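Vacuolar protein sorting-associated protein VTA1 (Saccharomyces cerevisiae, PDB 2RKK) probably acts in multivesicular body sorting as a partner of the Vps4 ATPase of the ESCRT machinery, through a helical N-terminal domain that carries MIT motifs. Local coordinates at residues Ala11-Phe16 with Tyr27-Ala32; Gly22-Tyr27 with Lys91-Asn96; Ala59-Ile64 with Leu83-Glu88; Cys124-Phe129 with Tyr154-Leu159. One frame throughout, in Å; residues are numbered along the deposited sequence.

Interaction 1: residues Ala11-Phe16 with Tyr27-Ala32; sequences ATAKDF and YLQLYA
Phe-16 meets Leu-28 obliquely: the Leu-28 CD1 methyl lies 4.0 Å from CD1 of the Phe-16 ring, and the two side chains cross at about a right angle. Both residues belong to an antiparallel helical hairpin, in which helices 2-18 and 22-36, separated by a short turn, run side by side with local axes 8.8 Å apart at 162°. Ring atoms CD2 and CE1 of Phe-16 touch Ile-24 and Cys-124, while Met-80 of the second subunit also packs on this side chain. The other flat group is the Gln-29 amide. Gln-29 lies alongside Ala-13 through its CG, while its NE2 donates to Gly-25 O one turn back on its own helix, so this polar end is occupied within the buried seam. The small side chain of Ala-13 permits the closeness of the helices, and Ala-13 CA is 5.5 Å from Leu-28 CA. Ala-13 CB nests between two bases, resting 3.7 Å from Leu-28 CB and 3.8 Å from Gln-29 CG. Leu-28 CG stands beside its backbone N (chi1 -88°), which carries the isobutyl group across the gap toward the neighbouring backbone. There Leu-28 CD1 lies 3.8 Å from Ala-13 CA.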
loop_
_atom_site.group_PDB
_atom_site.type_symbol
_atom_site.label_atom_id
_atom_site.label_comp_id
_atom_site.label_asym_id
_atom_site.label_seq_id
_atom_site.Cartn_x
_atom_site.Cartn_y
_atom_site.Cartn_z
ATOM N N ALA A 11 5.761 6.098 -16.044
ATOM C CA ALA A 11 4.358 5.932 -16.427
ATOM C C ALA A 11 3.628 5.089 -15.380
ATOM O O ALA A 11 2.531 5.433 -14.939
ATOM C CB ALA A 11 4.262 5.261 -17.776
ATOM N N THR A 12 4.254 3.984 -14.983
ATOM C CA THR A 12 3.682 3.082 -13.991
ATOM C C THR A 12 3.569 3.755 -12.630
ATOM O O THR A 12 2.648 3.478 -11.864
ATOM C CB THR A 12 4.546 1.830 -13.813
ATOM O OG1 THR A 12 4.865 1.277 -15.095
ATOM C CG2 THR A 12 3.802 0.793 -12.986
ATOM N N ALA A 13 4.537 4.611 -12.326
ATOM C CA ALA A 13 4.561 5.330 -11.066
ATOM C C ALA A 13 3.319 6.204 -10.965
ATOM O O ALA A 13 2.635 6.219 -9.937
ATOM C CB ALA A 13 5.810 6.184 -10.982
ATOM N N LYS A 14 3.044 6.930 -12.045
ATOM C CA LYS A 14 1.894 7.813 -12.116
ATOM C C LYS A 14 0.620 6.998 -12.002
ATOM O O LYS A 14 -0.342 7.419 -11.362
ATOM C CB LYS A 14 1.927 8.618 -13.424
ATOM C CG LYS A 14 3.065 9.635 -13.444
ATOM C CD LYS A 14 3.131 10.504 -14.710
ATOM C CE LYS A 14 4.237 11.573 -14.573
ATOM N NZ LYS A 14 4.362 12.501 -15.744
ATOM N N ASP A 15 0.610 5.818 -12.603
ATOM C CA ASP A 15 -0.571 4.981 -12.511
ATOM C C ASP A 15 -0.803 4.577 -11.062
ATOM O O ASP A 15 -1.930 4.602 -10.583
ATOM C CB ASP A 15 -0.413 3.760 -13.404
ATOM C CG ASP A 15 -0.904 4.024 -14.810
ATOM O OD1 ASP A 15 -0.661 5.149 -15.316
ATOM O OD2 ASP A 15 -1.535 3.125 -15.414
ATOM N N PHE A 16 0.266 4.214 -10.362
ATOM C CA PHE A 16 0.136 3.831 -8.969
ATOM C C PHE A 16 -0.332 4.960 -8.070
ATOM O O PHE A 16 -0.897 4.711 -6.999
ATOM C CB PHE A 16 1.447 3.311 -8.418
ATOM C CG PHE A 16 1.663 1.865 -8.667
ATOM C CD1 PHE A 16 2.067 1.419 -9.907
ATOM C CD2 PHE A 16 1.466 0.941 -7.658
ATOM C CE1 PHE A 16 2.286 0.066 -10.134
ATOM C CE2 PHE A 16 1.683 -0.414 -7.878
ATOM C CZ PHE A 16 2.090 -0.846 -9.115
ATOM N N TYR A 27 8.562 5.542 -4.454
ATOM C CA TYR A 27 9.796 4.819 -4.691
ATOM C C TYR A 27 10.057 4.480 -6.144
ATOM O O TYR A 27 11.218 4.411 -6.570
ATOM C CB TYR A 27 9.817 3.584 -3.807
ATOM C CG TYR A 27 10.048 3.977 -2.370
ATOM C CD1 TYR A 27 9.085 3.753 -1.384
ATOM C CD2 TYR A 27 11.238 4.584 -1.994
ATOM C CE1 TYR A 27 9.319 4.123 -0.051
ATOM C CE2 TYR A 27 11.479 4.955 -0.682
ATOM C CZ TYR A 27 10.527 4.722 0.280
ATOM O OH TYR A 27 10.808 5.074 1.575
ATOM N N LEU A 28 8.986 4.266 -6.901
ATOM C CA LEU A 28 9.128 3.988 -8.319
ATOM C C LEU A 28 9.765 5.205 -8.948
ATOM O O LEU A 28 10.603 5.091 -9.837
ATOM C CB LEU A 28 7.768 3.748 -8.950
ATOM C CG LEU A 28 7.306 2.304 -8.882
ATOM C CD1 LEU A 28 5.948 2.156 -9.568
ATOM C CD2 LEU A 28 8.356 1.428 -9.544
ATOM N N GLN A 29 9.383 6.382 -8.469
ATOM C CA GLN A 29 9.913 7.619 -9.032
ATOM C C GLN A 29 11.351 7.825 -8.682
ATOM O O GLN A 29 12.183 8.156 -9.530
ATOM C CB GLN A 29 9.106 8.803 -8.528
ATOM C CG GLN A 29 7.742 8.864 -9.127
ATOM C CD GLN A 29 6.846 9.803 -8.384
ATOM O OE1 GLN A 29 6.940 11.016 -8.531
ATOM N NE2 GLN A 29 5.974 9.244 -7.550
ATOM N N LEU A 30 11.616 7.655 -7.397
ATOM C CA LEU A 30 12.949 7.804 -6.836
ATOM C C LEU A 30 13.888 6.897 -7.620
ATOM O O LEU A 30 15.034 7.252 -7.909
ATOM C CB LEU A 30 12.903 7.399 -5.368
ATOM C CG LEU A 30 13.979 7.956 -4.464
ATOM C CD1 LEU A 30 14.138 9.448 -4.670
ATOM C CD2 LEU A 30 13.575 7.647 -3.030
ATOM N N TYR A 31 13.367 5.722 -7.959
ATOM C CA TYR A 31 14.091 4.731 -8.731
ATOM C C TYR A 31 14.350 5.332 -10.130
ATOM O O TYR A 31 15.506 5.473 -10.532
ATOM C CB TYR A 31 13.264 3.416 -8.769
ATOM C CG TYR A 31 13.729 2.359 -9.767
ATOM C CD1 TYR A 31 15.096 2.099 -9.972
ATOM C CD2 TYR A 31 12.798 1.632 -10.523
ATOM C CE1 TYR A 31 15.528 1.156 -10.915
ATOM C CE2 TYR A 31 13.212 0.681 -11.461
ATOM C CZ TYR A 31 14.587 0.458 -11.651
ATOM O OH TYR A 31 15.038 -0.441 -12.593
ATOM N N ALA A 32 13.286 5.724 -10.839
ATOM C CA ALA A 32 13.412 6.323 -12.174
ATOM C C ALA A 32 14.414 7.471 -12.170
ATOM O O ALA A 32 15.144 7.684 -13.133
ATOM C CB ALA A 32 12.062 6.829 -12.663
#

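Interaction 2: residues Gly22-Tyr27 with Lys91-Asn96; sequences GIIGYY and KIYMLN
Met-94 is the main projection here, and Ile-24 and Tyr-27, one turn apart on the facing helix, form the hollow that receives it. Its chain leaves the backbone with CG anti to N (chi1 -165°), then bends at chi2 and chi3, folding the thioether end against the other helix. Met-94 SD settles 4.0 Å from Tyr-27 CB, and its CE methyl turns in beside the Ile-24 backbone, 3.8 Å from Ile-24 CA. The model sets CE implausibly close to Ile-24 CD1, so the fit at that point is doubtful. With Met-94 SD 5.4 Å from the Tyr-27 ring centroid and 60° off its normal, the pair is an oblique Met-aromatic contact. Helices 22-36 and 87-110 cross steeply, at 105° and with 10.8 Å between local axes, a layer of crossed helices in an all-helical fold bearing MIT motifs. At this spacing the helices meet through long side chains. Tyr-93 supplies the second bump: its CE2 corner fits between two isoleucine branches, 3.7 Å from Ile-24 CD1 and 4.1 Å from Ile-23 CG2. The Tyr-93 hydroxyl continues past them to a hydrogen bond with Tyr-93 OH of the second subunit, whereas Tyr-27 OH bonds to Leu-83 O. Leu-128 and Ile-132 of helix 116-135 close in on Ile-24 and Met-94 respectively.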
loop_
_atom_site.group_PDB
_atom_site.type_symbol
_atom_site.label_atom_id
_atom_site.label_comp_id
_atom_site.label_asym_id
_atom_site.label_seq_id
_atom_site.Cartn_x
_atom_site.Cartn_y
_atom_site.Cartn_z
ATOM N N GLY A 22 0.371 5.782 -3.283
ATOM C CA GLY A 22 1.429 6.774 -3.125
ATOM C C GLY A 22 2.827 6.371 -2.707
ATOM O O GLY A 22 3.801 6.831 -3.305
ATOM N N ILE A 23 2.937 5.551 -1.669
ATOM C CA ILE A 23 4.249 5.143 -1.233
ATOM C C ILE A 23 4.948 4.323 -2.321
ATOM O O ILE A 23 6.147 4.507 -2.587
ATOM C CB ILE A 23 4.191 4.334 0.067
ATOM C CG1 ILE A 23 3.837 5.266 1.242
ATOM C CG2 ILE A 23 5.539 3.674 0.332
ATOM C CD1 ILE A 23 3.818 4.575 2.607
ATOM N N ILE A 24 4.210 3.420 -2.959
ATOM C CA ILE A 24 4.785 2.605 -4.026
ATOM C C ILE A 24 5.276 3.545 -5.144
ATOM O O ILE A 24 6.462 3.554 -5.471
ATOM C CB ILE A 24 3.746 1.603 -4.640
ATOM C CG1 ILE A 24 2.980 0.854 -3.545
ATOM C CG2 ILE A 24 4.462 0.573 -5.478
ATOM C CD1 ILE A 24 3.807 -0.122 -2.760
ATOM N N GLY A 25 4.362 4.336 -5.708
ATOM C CA GLY A 25 4.720 5.243 -6.782
ATOM C C GLY A 25 5.825 6.197 -6.388
ATOM O O GLY A 25 6.562 6.704 -7.241
ATOM N N TYR A 26 5.935 6.456 -5.087
ATOM C CA TYR A 26 6.971 7.346 -4.577
ATOM C C TYR A 26 8.326 6.753 -4.949
ATOM O O TYR A 26 9.116 7.363 -5.670
ATOM C CB TYR A 26 6.857 7.458 -3.055
ATOM C CG TYR A 26 8.038 8.126 -2.380
ATOM C CD1 TYR A 26 8.315 9.497 -2.590
ATOM C CD2 TYR A 26 8.840 7.406 -1.477
ATOM C CE1 TYR A 26 9.354 10.141 -1.906
ATOM C CE2 TYR A 26 9.878 8.027 -0.790
ATOM C CZ TYR A 26 10.132 9.399 -1.002
ATOM O OH TYR A 26 11.137 10.030 -0.295
ATOM N N TYR A 27 8.562 5.542 -4.454
ATOM C CA TYR A 27 9.796 4.819 -4.691
ATOM C C TYR A 27 10.057 4.480 -6.144
ATOM O O TYR A 27 11.218 4.411 -6.570
ATOM C CB TYR A 27 9.817 3.584 -3.807
ATOM C CG TYR A 27 10.048 3.977 -2.370
ATOM C CD1 TYR A 27 9.085 3.753 -1.384
ATOM C CD2 TYR A 27 11.238 4.584 -1.994
ATOM C CE1 TYR A 27 9.319 4.123 -0.051
ATOM C CE2 TYR A 27 11.479 4.955 -0.682
ATOM C CZ TYR A 27 10.527 4.722 0.280
ATOM O OH TYR A 27 10.808 5.074 1.575
ATOM N N LYS A 91 11.863 -1.009 2.311
ATOM C CA LYS A 91 12.290 -2.128 1.461
ATOM C C LYS A 91 11.385 -3.350 1.657
ATOM O O LYS A 91 10.932 -3.952 0.687
ATOM C CB LYS A 91 13.756 -2.471 1.773
ATOM C CG LYS A 91 14.350 -3.620 0.973
ATOM C CD LYS A 91 14.102 -4.956 1.651
ATOM C CE LYS A 91 14.883 -5.073 2.970
ATOM N NZ LYS A 91 16.358 -5.101 2.773
ATOM N N ILE A 92 11.122 -3.694 2.918
ATOM C CA ILE A 92 10.273 -4.827 3.263
ATOM C C ILE A 92 8.815 -4.601 2.840
ATOM O O ILE A 92 8.173 -5.519 2.330
ATOM C CB ILE A 92 10.354 -5.129 4.785
ATOM C CG1 ILE A 92 11.778 -5.575 5.145
ATOM C CG2 ILE A 92 9.346 -6.198 5.174
ATOM C CD1 ILE A 92 11.969 -6.002 6.599
ATOM N N TYR A 93 8.288 -3.392 3.030
ATOM C CA TYR A 93 6.910 -3.129 2.618
ATOM C C TYR A 93 6.832 -3.256 1.101
ATOM O O TYR A 93 5.920 -3.879 0.554
ATOM C CB TYR A 93 6.442 -1.729 3.032
ATOM C CG TYR A 93 5.087 -1.348 2.462
ATOM C CD1 TYR A 93 3.915 -2.000 2.871
ATOM C CD2 TYR A 93 4.984 -0.353 1.492
ATOM C CE1 TYR A 93 2.663 -1.666 2.324
ATOM C CE2 TYR A 93 3.755 -0.007 0.936
ATOM C CZ TYR A 93 2.596 -0.661 1.349
ATOM O OH TYR A 93 1.389 -0.292 0.763
ATOM N N MET A 94 7.810 -2.678 0.420
ATOM C CA MET A 94 7.839 -2.734 -1.026
ATOM C C MET A 94 7.910 -4.170 -1.513
ATOM O O MET A 94 7.234 -4.551 -2.471
ATOM C CB MET A 94 9.044 -1.964 -1.557
ATOM C CG MET A 94 8.953 -1.665 -3.042
ATOM S SD MET A 94 8.261 -0.042 -3.371
ATOM C CE MET A 94 6.852 0.031 -2.194
ATOM N N LEU A 95 8.736 -4.973 -0.853
ATOM C CA LEU A 95 8.908 -6.373 -1.242
ATOM C C LEU A 95 7.647 -7.207 -1.061
ATOM O O LEU A 95 7.304 -8.016 -1.922
ATOM C CB LEU A 95 10.055 -6.983 -0.444
ATOM C CG LEU A 95 10.780 -8.149 -1.099
ATOM C CD1 LEU A 95 10.864 -7.948 -2.610
ATOM C CD2 LEU A 95 12.179 -8.255 -0.501
ATOM N N ASN A 96 6.967 -7.013 0.067
ATOM C CA ASN A 96 5.737 -7.746 0.361
ATOM C C ASN A 96 4.643 -7.419 -0.642
ATOM O O ASN A 96 3.892 -8.302 -1.065
ATOM C CB ASN A 96 5.259 -7.428 1.777
ATOM C CG ASN A 96 5.947 -8.287 2.831
ATOM O OD1 ASN A 96 5.714 -9.493 2.914
ATOM N ND2 ASN A 96 6.804 -7.666 3.636
#

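Interaction 3: residues Ala59-Ile64 with Leu83-Glu88; sequences AFKKEI and LIHDQE
Ile-84 points its CD1 methyl into the angle between Phe-60 and Ile-64, and each neighbour meets it from a different direction. Toward Phe-60 the methyl comes in at the ring edge, near the ring plane and closest to CE2, with the two side chains slanting across one another. Ile-64 lies at about a right angle to Ile-84 and presents CB and its CG2 methyl to Ile-84 CD1. The other branch of Ile-84 faces Lys-61, which slides past it in the opposite direction with its CG 3.6 Å from Ile-84 CG2. Fully extended, its CG anti to the backbone N (chi1 -172°), Lys-61 carries its CE on to His-85, 3.4 Å from the ring atom CE1. The approach to that imidazole is oblique, and Lys-61 NZ stays 4.2 Å from His-85 ND1, too far for a polar bond; any histidine charge would probably be disfavoured by the ammonium. Apolar contact thus gives way to the more exposed Lys-61 and His-85. Tyr-26 stacks on Phe-60, and Val-19 of the second subunit packs on both Phe-60 and Ile-64. Segment 83-88 itself breaks at Asp-86, the N-cap of helix 87-110. The whole is a junction of helix ends, where the terminus of helix 44-62 meets the short helix 82-85 at the far end of a long interhelical connection.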
loop_
_atom_site.group_PDB
_atom_site.type_symbol
_atom_site.label_atom_id
_atom_site.label_comp_id
_atom_site.label_asym_id
_atom_site.label_seq_id
_atom_site.Cartn_x
_atom_site.Cartn_y
_atom_site.Cartn_z
ATOM N N ALA A 59 7.933 16.933 -2.575
ATOM C CA ALA A 59 6.605 17.340 -2.142
ATOM C C ALA A 59 5.985 16.223 -1.329
ATOM O O ALA A 59 5.419 16.454 -0.256
ATOM C CB ALA A 59 5.749 17.634 -3.348
ATOM N N PHE A 60 6.119 15.005 -1.841
ATOM C CA PHE A 60 5.557 13.830 -1.187
ATOM C C PHE A 60 6.100 13.573 0.208
ATOM O O PHE A 60 5.331 13.374 1.152
ATOM C CB PHE A 60 5.792 12.573 -2.027
ATOM C CG PHE A 60 5.161 11.342 -1.446
ATOM C CD1 PHE A 60 3.914 10.927 -1.877
ATOM C CD2 PHE A 60 5.804 10.614 -0.443
ATOM C CE1 PHE A 60 3.306 9.811 -1.323
ATOM C CE2 PHE A 60 5.207 9.489 0.126
ATOM C CZ PHE A 60 3.955 9.086 -0.316
ATOM N N LYS A 61 7.426 13.550 0.330
ATOM C CA LYS A 61 8.077 13.288 1.616
ATOM C C LYS A 61 7.797 14.404 2.596
ATOM O O LYS A 61 7.596 14.161 3.784
ATOM C CB LYS A 61 9.591 13.136 1.441
ATOM C CG LYS A 61 10.299 12.677 2.716
ATOM C CD LYS A 61 11.784 12.455 2.499
ATOM C CE LYS A 61 12.480 12.031 3.787
ATOM N NZ LYS A 61 13.911 11.705 3.529
ATOM N N LYS A 62 7.803 15.628 2.085
ATOM C CA LYS A 62 7.526 16.778 2.914
ATOM C C LYS A 62 6.170 16.633 3.577
ATOM O O LYS A 62 6.032 16.870 4.772
ATOM C CB LYS A 62 7.534 18.062 2.098
ATOM C CG LYS A 62 7.130 19.281 2.906
ATOM C CD LYS A 62 7.282 20.546 2.089
ATOM C CE LYS A 62 6.903 21.791 2.874
ATOM N NZ LYS A 62 7.113 22.999 2.027
ATOM N N GLU A 63 5.163 16.232 2.816
ATOM C CA GLU A 63 3.832 16.101 3.373
ATOM C C GLU A 63 3.616 14.893 4.292
ATOM O O GLU A 63 2.488 14.625 4.704
ATOM C CB GLU A 63 2.834 16.112 2.219
ATOM C CG GLU A 63 1.662 17.038 2.441
ATOM C CD GLU A 63 0.529 16.352 3.167
ATOM O OE1 GLU A 63 -0.122 15.483 2.532
ATOM O OE2 GLU A 63 0.301 16.657 4.374
ATOM N N ILE A 64 4.693 14.194 4.648
ATOM C CA ILE A 64 4.583 13.015 5.518
ATOM C C ILE A 64 5.680 12.909 6.604
ATOM O O ILE A 64 5.570 12.107 7.535
ATOM C CB ILE A 64 4.563 11.729 4.644
ATOM C CG1 ILE A 64 3.270 11.711 3.813
ATOM C CG2 ILE A 64 4.612 10.473 5.510
ATOM C CD1 ILE A 64 3.470 11.741 2.311
ATOM N N LEU A 83 7.733 4.595 6.790
ATOM C CA LEU A 83 7.884 3.925 5.500
ATOM C C LEU A 83 8.611 4.817 4.513
ATOM O O LEU A 83 8.926 4.394 3.410
ATOM C CB LEU A 83 6.514 3.579 4.922
ATOM C CG LEU A 83 5.817 2.373 5.514
ATOM C CD1 LEU A 83 4.455 2.206 4.876
ATOM C CD2 LEU A 83 6.683 1.150 5.278
ATOM N N ILE A 84 8.851 6.059 4.910
ATOM C CA ILE A 84 9.543 7.003 4.054
ATOM C C ILE A 84 10.867 7.391 4.690
ATOM O O ILE A 84 11.799 7.824 4.007
ATOM C CB ILE A 84 8.724 8.276 3.838
ATOM C CG1 ILE A 84 7.321 7.917 3.365
ATOM C CG2 ILE A 84 9.392 9.151 2.784
ATOM C CD1 ILE A 84 6.430 9.133 3.199
ATOM N N HIS A 85 10.947 7.235 6.004
ATOM C CA HIS A 85 12.167 7.563 6.718
ATOM C C HIS A 85 13.021 6.331 7.008
ATOM O O HIS A 85 14.244 6.437 7.043
ATOM C CB HIS A 85 11.842 8.324 8.014
ATOM C CG HIS A 85 11.250 9.680 7.775
ATOM N ND1 HIS A 85 11.852 10.623 6.969
ATOM C CD2 HIS A 85 10.093 10.238 8.205
ATOM C CE1 HIS A 85 11.091 11.701 6.908
ATOM N NE2 HIS A 85 10.016 11.493 7.649
ATOM N N ASP A 86 12.391 5.169 7.194
ATOM C CA ASP A 86 13.133 3.929 7.473
ATOM C C ASP A 86 13.276 3.076 6.214
ATOM O O ASP A 86 12.405 2.262 5.910
ATOM C CB ASP A 86 12.427 3.095 8.546
ATOM C CG ASP A 86 13.311 1.973 9.095
ATOM O OD1 ASP A 86 14.193 1.480 8.371
ATOM O OD2 ASP A 86 13.114 1.585 10.259
ATOM N N GLN A 87 14.382 3.242 5.497
ATOM C CA GLN A 87 14.602 2.490 4.266
ATOM C C GLN A 87 14.528 0.971 4.447
ATOM O O GLN A 87 14.325 0.230 3.480
ATOM C CB GLN A 87 15.939 2.905 3.651
ATOM C CG GLN A 87 15.970 4.374 3.267
ATOM C CD GLN A 87 14.803 4.771 2.366
ATOM O OE1 GLN A 87 14.764 4.409 1.189
ATOM N NE2 GLN A 87 13.840 5.505 2.923
ATOM N N GLU A 88 14.691 0.522 5.691
ATOM C CA GLU A 88 14.630 -0.897 6.066
ATOM C C GLU A 88 13.185 -1.366 5.898
ATOM O O GLU A 88 12.902 -2.330 5.184
ATOM C CB GLU A 88 15.064 -1.044 7.537
ATOM C CG GLU A 88 14.522 -2.261 8.304
ATOM C CD GLU A 88 15.328 -3.525 8.069
ATOM O OE1 GLU A 88 15.011 -4.561 8.705
ATOM O OE2 GLU A 88 16.279 -3.484 7.251
#

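Interaction 4: residues Cys124-Phe129 with Tyr154-Leu159; sequences CCIDLF and YCKIYL
Ile-126 is the central side chain of an antiparallel two-helix packing seam, in which helix 116-135 lies along helix 142-163 with local axes 9.8 Å apart at 160°. Its CG1 stands beside the backbone N (chi1 -68°), sending the longer branch across to Cys-155, with Ile-126 CG1 3.9 Å from Cys-155 SG. At the end of that branch CD1 is shared between Lys-156, next to Cys-155, and Leu-159, one turn on: Lys-156 CG and Leu-159 CD2 each lie 3.5 Å from Ile-126 CD1. The lysine crosses Ile-126 at about a right angle, and bends at chi3 (93°) and chi4 bring Lys-156 NZ back over Ile-126 CG2, at 4.1 Å. Cys-155 SG also touches Cys-125 CB at 4.0 Å, a van der Waals contact and not a disulfide. Trp-123 packs on Lys-156 and Leu-159, and Ile-152 extends the apolar strip beside Ile-126. Aliphatic interlocking along neighbouring antiparallel helices of this kind is characteristic of helical-bundle domains.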
loop_
_atom_site.group_PDB
_atom_site.type_symbol
_atom_site.label_atom_id
_atom_site.label_comp_id
_atom_site.label_asym_id
_atom_site.label_seq_id
_atom_site.Cartn_x
_atom_site.Cartn_y
_atom_site.Cartn_z
ATOM N N CYS A 124 5.349 -4.541 -14.895
ATOM C CA CYS A 124 5.234 -3.811 -13.648
ATOM C C CYS A 124 6.060 -4.531 -12.572
ATOM O O CYS A 124 6.761 -3.893 -11.779
ATOM C CB CYS A 124 3.762 -3.725 -13.244
ATOM S SG CYS A 124 3.427 -2.811 -11.742
ATOM N N CYS A 125 5.969 -5.863 -12.569
ATOM C CA CYS A 125 6.694 -6.734 -11.641
ATOM C C CYS A 125 8.199 -6.574 -11.854
ATOM O O CYS A 125 8.974 -6.464 -10.899
ATOM C CB CYS A 125 6.302 -8.192 -11.883
ATOM S SG CYS A 125 4.659 -8.637 -11.256
ATOM N N ILE A 126 8.601 -6.571 -13.119
ATOM C CA ILE A 126 9.994 -6.392 -13.473
ATOM C C ILE A 126 10.476 -5.019 -12.946
ATOM O O ILE A 126 11.553 -4.927 -12.369
ATOM C CB ILE A 126 10.180 -6.522 -15.030
ATOM C CG1 ILE A 126 9.918 -7.979 -15.433
ATOM C CG2 ILE A 126 11.586 -6.109 -15.466
ATOM C CD1 ILE A 126 9.965 -8.250 -16.928
ATOM N N ASP A 127 9.675 -3.965 -13.109
ATOM C CA ASP A 127 10.074 -2.647 -12.618
ATOM C C ASP A 127 10.066 -2.551 -11.087
ATOM O O ASP A 127 10.919 -1.888 -10.498
ATOM C CB ASP A 127 9.182 -1.544 -13.200
ATOM C CG ASP A 127 9.354 -1.366 -14.720
ATOM O OD1 ASP A 127 10.497 -1.435 -15.217
ATOM O OD2 ASP A 127 8.338 -1.141 -15.409
ATOM N N LEU A 128 9.096 -3.185 -10.437
ATOM C CA LEU A 128 9.038 -3.165 -8.979
ATOM C C LEU A 128 10.277 -3.879 -8.458
ATOM O O LEU A 128 11.011 -3.348 -7.623
ATOM C CB LEU A 128 7.781 -3.880 -8.460
ATOM C CG LEU A 128 6.471 -3.174 -8.786
ATOM C CD1 LEU A 128 5.304 -4.091 -8.456
ATOM C CD2 LEU A 128 6.381 -1.877 -7.994
ATOM N N PHE A 129 10.500 -5.097 -8.945
ATOM C CA PHE A 129 11.674 -5.852 -8.535
ATOM C C PHE A 129 12.952 -5.039 -8.775
ATOM O O PHE A 129 13.790 -4.907 -7.884
ATOM C CB PHE A 129 11.746 -7.193 -9.280
ATOM C CG PHE A 129 10.812 -8.241 -8.728
ATOM C CD1 PHE A 129 9.984 -8.982 -9.570
ATOM C CD2 PHE A 129 10.748 -8.478 -7.352
ATOM C CE1 PHE A 129 9.102 -9.941 -9.042
ATOM C CE2 PHE A 129 9.873 -9.433 -6.817
ATOM C CZ PHE A 129 9.048 -10.166 -7.665
ATOM N N TYR A 154 12.414 -14.535 -14.847
ATOM C CA TYR A 154 11.239 -15.360 -15.086
ATOM C C TYR A 154 10.197 -14.534 -15.843
ATOM O O TYR A 154 9.568 -15.026 -16.775
ATOM C CB TYR A 154 10.676 -15.822 -13.751
ATOM C CG TYR A 154 9.707 -16.977 -13.803
ATOM C CD1 TYR A 154 10.114 -18.269 -13.509
ATOM C CD2 TYR A 154 8.364 -16.765 -14.066
ATOM C CE1 TYR A 154 9.197 -19.318 -13.461
ATOM C CE2 TYR A 154 7.439 -17.802 -14.026
ATOM C CZ TYR A 154 7.862 -19.070 -13.720
ATOM O OH TYR A 154 6.932 -20.086 -13.643
ATOM N N CYS A 155 10.029 -13.271 -15.450
ATOM C CA CYS A 155 9.064 -12.376 -16.093
ATOM C C CYS A 155 9.452 -12.163 -17.541
ATOM O O CYS A 155 8.653 -12.389 -18.457
ATOM C CB CYS A 155 9.028 -11.032 -15.378
ATOM S SG CYS A 155 8.243 -11.104 -13.754
ATOM N N LYS A 156 10.692 -11.730 -17.738
ATOM C CA LYS A 156 11.222 -11.479 -19.074
ATOM C C LYS A 156 11.132 -12.718 -19.978
ATOM O O LYS A 156 11.051 -12.587 -21.193
ATOM C CB LYS A 156 12.676 -10.997 -18.968
ATOM C CG LYS A 156 12.863 -9.778 -18.064
ATOM C CD LYS A 156 14.308 -9.309 -18.039
ATOM C CE LYS A 156 14.586 -8.228 -19.083
ATOM N NZ LYS A 156 14.026 -6.905 -18.662
ATOM N N ILE A 157 11.128 -13.912 -19.391
ATOM C CA ILE A 157 11.040 -15.132 -20.185
ATOM C C ILE A 157 9.626 -15.357 -20.703
ATOM O O ILE A 157 9.423 -15.494 -21.909
ATOM C CB ILE A 157 11.474 -16.383 -19.371
ATOM C CG1 ILE A 157 12.993 -16.354 -19.181
ATOM C CG2 ILE A 157 11.038 -17.674 -20.076
ATOM C CD1 ILE A 157 13.520 -17.467 -18.352
ATOM N N TYR A 158 8.651 -15.409 -19.796
ATOM C CA TYR A 158 7.261 -15.612 -20.195
ATOM C C TYR A 158 6.744 -14.427 -20.974
ATOM O O TYR A 158 5.730 -14.518 -21.671
ATOM C CB TYR A 158 6.373 -15.846 -18.979
ATOM C CG TYR A 158 6.314 -17.286 -18.565
ATOM C CD1 TYR A 158 7.158 -17.778 -17.570
ATOM C CD2 TYR A 158 5.407 -18.165 -19.172
ATOM C CE1 TYR A 158 7.101 -19.110 -17.177
ATOM C CE2 TYR A 158 5.338 -19.505 -18.792
ATOM C CZ TYR A 158 6.193 -19.971 -17.783
ATOM O OH TYR A 158 6.131 -21.281 -17.352
ATOM N N LEU A 159 7.445 -13.308 -20.845
ATOM C CA LEU A 159 7.070 -12.096 -21.554
ATOM C C LEU A 159 7.377 -12.346 -23.026
ATOM O O LEU A 159 6.607 -11.960 -23.906
ATOM C CB LEU A 159 7.875 -10.911 -21.007
ATOM C CG LEU A 159 7.089 -9.632 -20.700
ATOM C CD1 LEU A 159 5.695 -9.960 -20.183
ATOM C CD2 LEU A 159 7.865 -8.818 -19.695
#

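How the interactions relate
Interactions 1, 2 and 4 are buried; interaction 3, farthest from the chain centre, is partly exposed and mixes aliphatic packing with Lys-61 and a histidine where the others are mostly apolar. Interactions 1 and 4 both zip consecutive helices together antiparallel, but interaction 1 is the tighter, through an alanine, while interaction 4 works with longer branches and a lysine at its border. Interaction 2 shares helix 22-36 with interaction 1 and packs that helix steeply across helix 87-110; the two touch where Phe-16 meets Ile-24. Tyr-27, common to interactions 1 and 2, ties both to interaction 3. Leu-128 of segment 124-129 touches Ile-24 and Leu-28. Interactions 1 to 3 also reach the second subunit; interaction 4 does not.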